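Local atomic coordinates of oligopeptide-binding protein appA (Bacillus subtilis, PDB entry 1XOC), a protein that captures oligopeptides outside the cell and hands them to an ABC permease that can stand in for the Opp system in sporulation and genetic competence. Residues G357-G369 and G388-L401. Sequence-based numbering, arbitrary orientation. Where two conformers were deposited one is given.
Sequences GKKFSFTLKTNQG and GIEVKTQIVEWSAL
Strands 361-367 and 390-396 are the two parallel strands of a beta-alpha-beta unit, joined through helix 371-385. Backbone hydrogen bonds run alternately between the strands, from Glu390 N to Phe360 O through to Gln368 N to Val396 O. Phe362, Leu364 and Val391 lie on one face of the pairing, and Phe360 and Ile389 pack at its start. Ile389 lays its CD1 over the centre of the Phe360 ring, 3.9 Å from the centroid, while its CG2 comes to the edge of the Phe362 ring, 3.7 Å from CE2. Phe362 carries CG between its backbone N and carbonyl carbon (chi1 66°), which turns the ring beneath Val391 CB. Leu364 continues this face onto Ala377 and Val380 of the connecting helix.

On the other face Glu390 reaches out with CG anti to its N (chi1 176°), and its OE1 takes both Lys359 NZ, in a salt bridge whose 2.5 Å is doubtfully short, and Ser361 OG, which arrives on the anti side. Further along, Lys392 folds its CE against Thr363 OG1, and Lys365 runs beside Gln394 and brushes Val396 CG1 before its NZ bonds Gln404.

Beyond the strands, Glu397 caps helix 398-405: OE1 accepts Ser399 N at 2.9 Å, and OE2 accepts both Ala400 N and Ser399 OG, the hydroxyl at 2.6 Å. A glutamine here would probably weaken the cap, losing the negative charge at the helix start and leaving one of these donors poorly matched. Trp398 meets Asn367 CB with its ring edge, CE3 at 3.5 Å. Asn367 ND2 bonds the bound peptide's backbone and Trp398 packs on it, so the C-terminal end of strand 361-367 and the start of helix 398-405 help line the peptide site, as in periplasmic-binding-protein folds.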
# COMPACT_ATOMS: atom_id res chain seq x y z
N GLY A 357 -10.64 7.92 -36.18
CA GLY A 357 -10.62 9.37 -35.93
C GLY A 357 -10.06 9.80 -34.58
O GLY A 357 -10.35 10.90 -34.12
N LYS A 358 -9.26 8.94 -33.96
CA LYS A 358 -8.65 9.23 -32.66
C LYS A 358 -7.15 8.98 -32.73
O LYS A 358 -6.72 8.01 -33.35
CB LYS A 358 -9.23 8.31 -31.58
CG LYS A 358 -10.44 8.85 -30.82
CD LYS A 358 -10.53 8.22 -29.42
CE LYS A 358 -9.43 8.75 -28.48
NZ LYS A 358 -9.15 7.85 -27.33
N LYS A 359 -6.36 9.83 -32.08
CA LYS A 359 -4.91 9.66 -32.08
C LYS A 359 -4.51 9.02 -30.77
O LYS A 359 -5.18 9.22 -29.77
CB LYS A 359 -4.20 11.01 -32.30
CG LYS A 359 -4.22 11.99 -31.14
CD LYS A 359 -3.56 13.34 -31.51
CE LYS A 359 -3.20 14.17 -30.25
NZ LYS A 359 -1.96 15.00 -30.41
N PHE A 360 -3.44 8.23 -30.79
CA PHE A 360 -2.98 7.54 -29.60
C PHE A 360 -2.13 8.53 -28.80
O PHE A 360 -0.92 8.59 -28.96
CB PHE A 360 -2.18 6.29 -29.96
CG PHE A 360 -2.28 5.18 -28.94
CD1 PHE A 360 -2.60 3.89 -29.34
CD2 PHE A 360 -2.06 5.42 -27.58
CE1 PHE A 360 -2.69 2.86 -28.42
CE2 PHE A 360 -2.15 4.38 -26.65
CZ PHE A 360 -2.47 3.11 -27.08
N SER A 361 -2.82 9.30 -27.96
CA SER A 361 -2.23 10.36 -27.15
C SER A 361 -2.89 10.35 -25.78
O SER A 361 -4.11 10.34 -25.68
CB SER A 361 -2.52 11.70 -27.81
OG SER A 361 -2.04 12.76 -27.00
N PHE A 362 -2.06 10.36 -24.73
CA PHE A 362 -2.56 10.36 -23.36
C PHE A 362 -1.56 10.97 -22.38
O PHE A 362 -0.40 11.19 -22.71
CB PHE A 362 -2.92 8.93 -22.91
CG PHE A 362 -1.74 8.01 -22.79
CD1 PHE A 362 -1.10 7.81 -21.56
CD2 PHE A 362 -1.26 7.34 -23.90
CE1 PHE A 362 -0.01 6.98 -21.46
CE2 PHE A 362 -0.18 6.52 -23.82
CZ PHE A 362 0.44 6.31 -22.59
N THR A 363 -2.04 11.20 -21.16
CA THR A 363 -1.22 11.71 -20.07
C THR A 363 -0.86 10.59 -19.07
O THR A 363 -1.72 9.83 -18.58
CB THR A 363 -1.94 12.87 -19.37
OG1 THR A 363 -2.17 13.91 -20.34
CG2 THR A 363 -1.14 13.42 -18.19
N LEU A 364 0.44 10.49 -18.78
CA LEU A 364 0.98 9.58 -17.77
C LEU A 364 1.34 10.35 -16.50
O LEU A 364 2.28 11.17 -16.48
CB LEU A 364 2.22 8.89 -18.32
CG LEU A 364 2.93 7.83 -17.46
CD1 LEU A 364 2.04 6.64 -17.15
CD2 LEU A 364 4.19 7.34 -18.16
N LYS A 365 0.61 10.05 -15.42
CA LYS A 365 0.83 10.70 -14.14
C LYS A 365 1.72 9.88 -13.21
O LYS A 365 1.73 8.64 -13.28
CB LYS A 365 -0.51 10.90 -13.41
CG LYS A 365 -1.41 11.93 -13.98
CD LYS A 365 -2.73 12.02 -13.21
CE LYS A 365 -3.49 13.25 -13.66
NZ LYS A 365 -4.86 13.36 -13.08
N THR A 366 2.43 10.56 -12.32
CA THR A 366 3.04 9.88 -11.17
C THR A 366 3.21 10.85 -10.02
O THR A 366 2.90 12.05 -10.20
CB THR A 366 4.40 9.22 -11.51
OG1 THR A 366 4.71 8.27 -10.47
CG2 THR A 366 5.50 10.21 -11.63
N ASN A 367 3.71 10.40 -8.88
CA ASN A 367 3.74 11.24 -7.69
C ASN A 367 4.99 12.10 -7.52
O ASN A 367 6.12 11.62 -7.62
CB ASN A 367 3.50 10.42 -6.41
CG ASN A 367 4.40 9.22 -6.30
OD1 ASN A 367 4.39 8.36 -7.17
ND2 ASN A 367 5.15 9.14 -5.21
N GLN A 368 4.75 13.40 -7.26
CA GLN A 368 5.77 14.42 -6.93
C GLN A 368 6.71 13.93 -5.83
O GLN A 368 6.27 13.59 -4.73
CB GLN A 368 5.09 15.72 -6.50
CG GLN A 368 6.06 16.88 -6.27
CD GLN A 368 5.40 18.12 -5.73
OE1 GLN A 368 6.03 19.18 -5.66
NE2 GLN A 368 4.12 18.02 -5.34
N GLY A 369 8.01 13.91 -6.14
CA GLY A 369 9.02 13.66 -5.16
C GLY A 369 9.68 12.30 -5.33
O GLY A 369 10.75 12.05 -4.77
N GLY A 388 5.05 5.53 -32.24
CA GLY A 388 3.98 6.44 -32.65
C GLY A 388 2.90 6.67 -31.62
O GLY A 388 1.76 6.97 -31.96
N ILE A 389 3.26 6.54 -30.34
CA ILE A 389 2.35 6.84 -29.26
C ILE A 389 2.84 8.08 -28.52
O ILE A 389 4.00 8.15 -28.12
CB ILE A 389 2.27 5.65 -28.30
CG1 ILE A 389 1.55 4.49 -29.02
CG2 ILE A 389 1.54 6.05 -27.02
CD1 ILE A 389 1.42 3.22 -28.20
N GLU A 390 1.94 9.05 -28.35
CA GLU A 390 2.25 10.35 -27.75
C GLU A 390 1.84 10.37 -26.28
O GLU A 390 0.67 10.20 -25.93
CB GLU A 390 1.51 11.46 -28.52
CG GLU A 390 1.66 12.86 -27.95
CD GLU A 390 1.00 13.93 -28.79
OE1 GLU A 390 -0.24 13.93 -28.95
OE2 GLU A 390 1.73 14.80 -29.30
N VAL A 391 2.82 10.59 -25.41
CA VAL A 391 2.54 10.70 -23.98
C VAL A 391 3.00 12.04 -23.40
O VAL A 391 4.10 12.51 -23.70
CB VAL A 391 2.97 9.42 -23.17
CG1 VAL A 391 3.88 8.53 -23.90
CG2 VAL A 391 3.45 9.75 -21.73
N LYS A 392 2.08 12.68 -22.67
CA LYS A 392 2.34 13.85 -21.85
C LYS A 392 2.59 13.35 -20.45
O LYS A 392 1.80 12.56 -19.93
CB LYS A 392 1.12 14.78 -21.84
CG LYS A 392 1.32 16.07 -21.00
CD LYS A 392 0.14 17.07 -21.10
CE LYS A 392 -0.97 16.73 -20.10
NZ LYS A 392 -0.62 17.07 -18.68
N THR A 393 3.65 13.80 -19.80
CA THR A 393 3.88 13.38 -18.42
C THR A 393 3.31 14.45 -17.48
O THR A 393 3.24 15.62 -17.85
CB THR A 393 5.37 13.08 -18.12
OG1 THR A 393 6.14 14.27 -18.28
CG2 THR A 393 5.93 12.03 -19.04
N GLN A 394 2.87 14.04 -16.29
CA GLN A 394 2.35 14.99 -15.32
C GLN A 394 2.69 14.48 -13.93
O GLN A 394 2.39 13.35 -13.60
CB GLN A 394 0.85 15.19 -15.50
CG GLN A 394 0.29 16.36 -14.69
CD GLN A 394 -1.24 16.38 -14.64
OE1 GLN A 394 -1.81 16.90 -13.70
NE2 GLN A 394 -1.89 15.81 -15.62
N ILE A 395 3.31 15.32 -13.13
CA ILE A 395 3.71 14.97 -11.77
C ILE A 395 2.68 15.61 -10.85
O ILE A 395 2.37 16.80 -11.01
CB ILE A 395 5.14 15.52 -11.49
CG1 ILE A 395 6.18 14.82 -12.38
CG2 ILE A 395 5.50 15.33 -10.03
CD1 ILE A 395 7.53 15.51 -12.44
N VAL A 396 2.13 14.85 -9.91
CA VAL A 396 1.11 15.37 -9.03
C VAL A 396 1.41 15.02 -7.58
O VAL A 396 1.99 13.99 -7.26
CB VAL A 396 -0.38 15.08 -9.54
CG1 VAL A 396 -0.49 14.32 -10.92
CG2 VAL A 396 -1.33 14.66 -8.48
N GLU A 397 1.04 15.94 -6.71
CA GLU A 397 1.31 15.81 -5.29
C GLU A 397 0.59 14.58 -4.77
O GLU A 397 -0.52 14.28 -5.20
CB GLU A 397 0.80 17.07 -4.57
CG GLU A 397 1.08 17.09 -3.07
CD GLU A 397 0.01 16.39 -2.23
OE1 GLU A 397 0.37 15.74 -1.21
OE2 GLU A 397 -1.19 16.52 -2.58
N TRP A 398 1.25 13.86 -3.87
CA TRP A 398 0.80 12.53 -3.42
C TRP A 398 -0.65 12.46 -2.97
O TRP A 398 -1.41 11.68 -3.51
CB TRP A 398 1.68 12.07 -2.28
CG TRP A 398 1.31 10.73 -1.71
CD1 TRP A 398 0.87 10.48 -0.45
CD2 TRP A 398 1.30 9.49 -2.41
NE1 TRP A 398 0.62 9.11 -0.30
CE2 TRP A 398 0.87 8.49 -1.49
CE3 TRP A 398 1.64 9.10 -3.70
CZ2 TRP A 398 0.76 7.15 -1.86
CZ3 TRP A 398 1.55 7.76 -4.05
CH2 TRP A 398 1.11 6.81 -3.14
N SER A 399 -1.05 13.30 -2.02
CA SER A 399 -2.41 13.24 -1.49
C SER A 399 -3.43 13.48 -2.59
O SER A 399 -4.47 12.84 -2.65
CB SER A 399 -2.62 14.18 -0.30
OG SER A 399 -2.71 15.53 -0.73
N ALA A 400 -3.14 14.43 -3.48
CA ALA A 400 -4.02 14.69 -4.59
C ALA A 400 -4.11 13.55 -5.57
O ALA A 400 -5.18 13.27 -6.08
CB ALA A 400 -3.58 15.93 -5.30
N LEU A 401 -2.98 12.92 -5.89
CA LEU A 401 -2.97 11.81 -6.82
C LEU A 401 -3.75 10.60 -6.24
O LEU A 401 -4.50 9.97 -6.96
CB LEU A 401 -1.53 11.36 -7.08
CG LEU A 401 -1.37 10.34 -8.17
CD1 LEU A 401 -2.03 10.77 -9.43
CD2 LEU A 401 0.12 10.03 -8.42
O HOH W 1 3.99 14.77 -3.10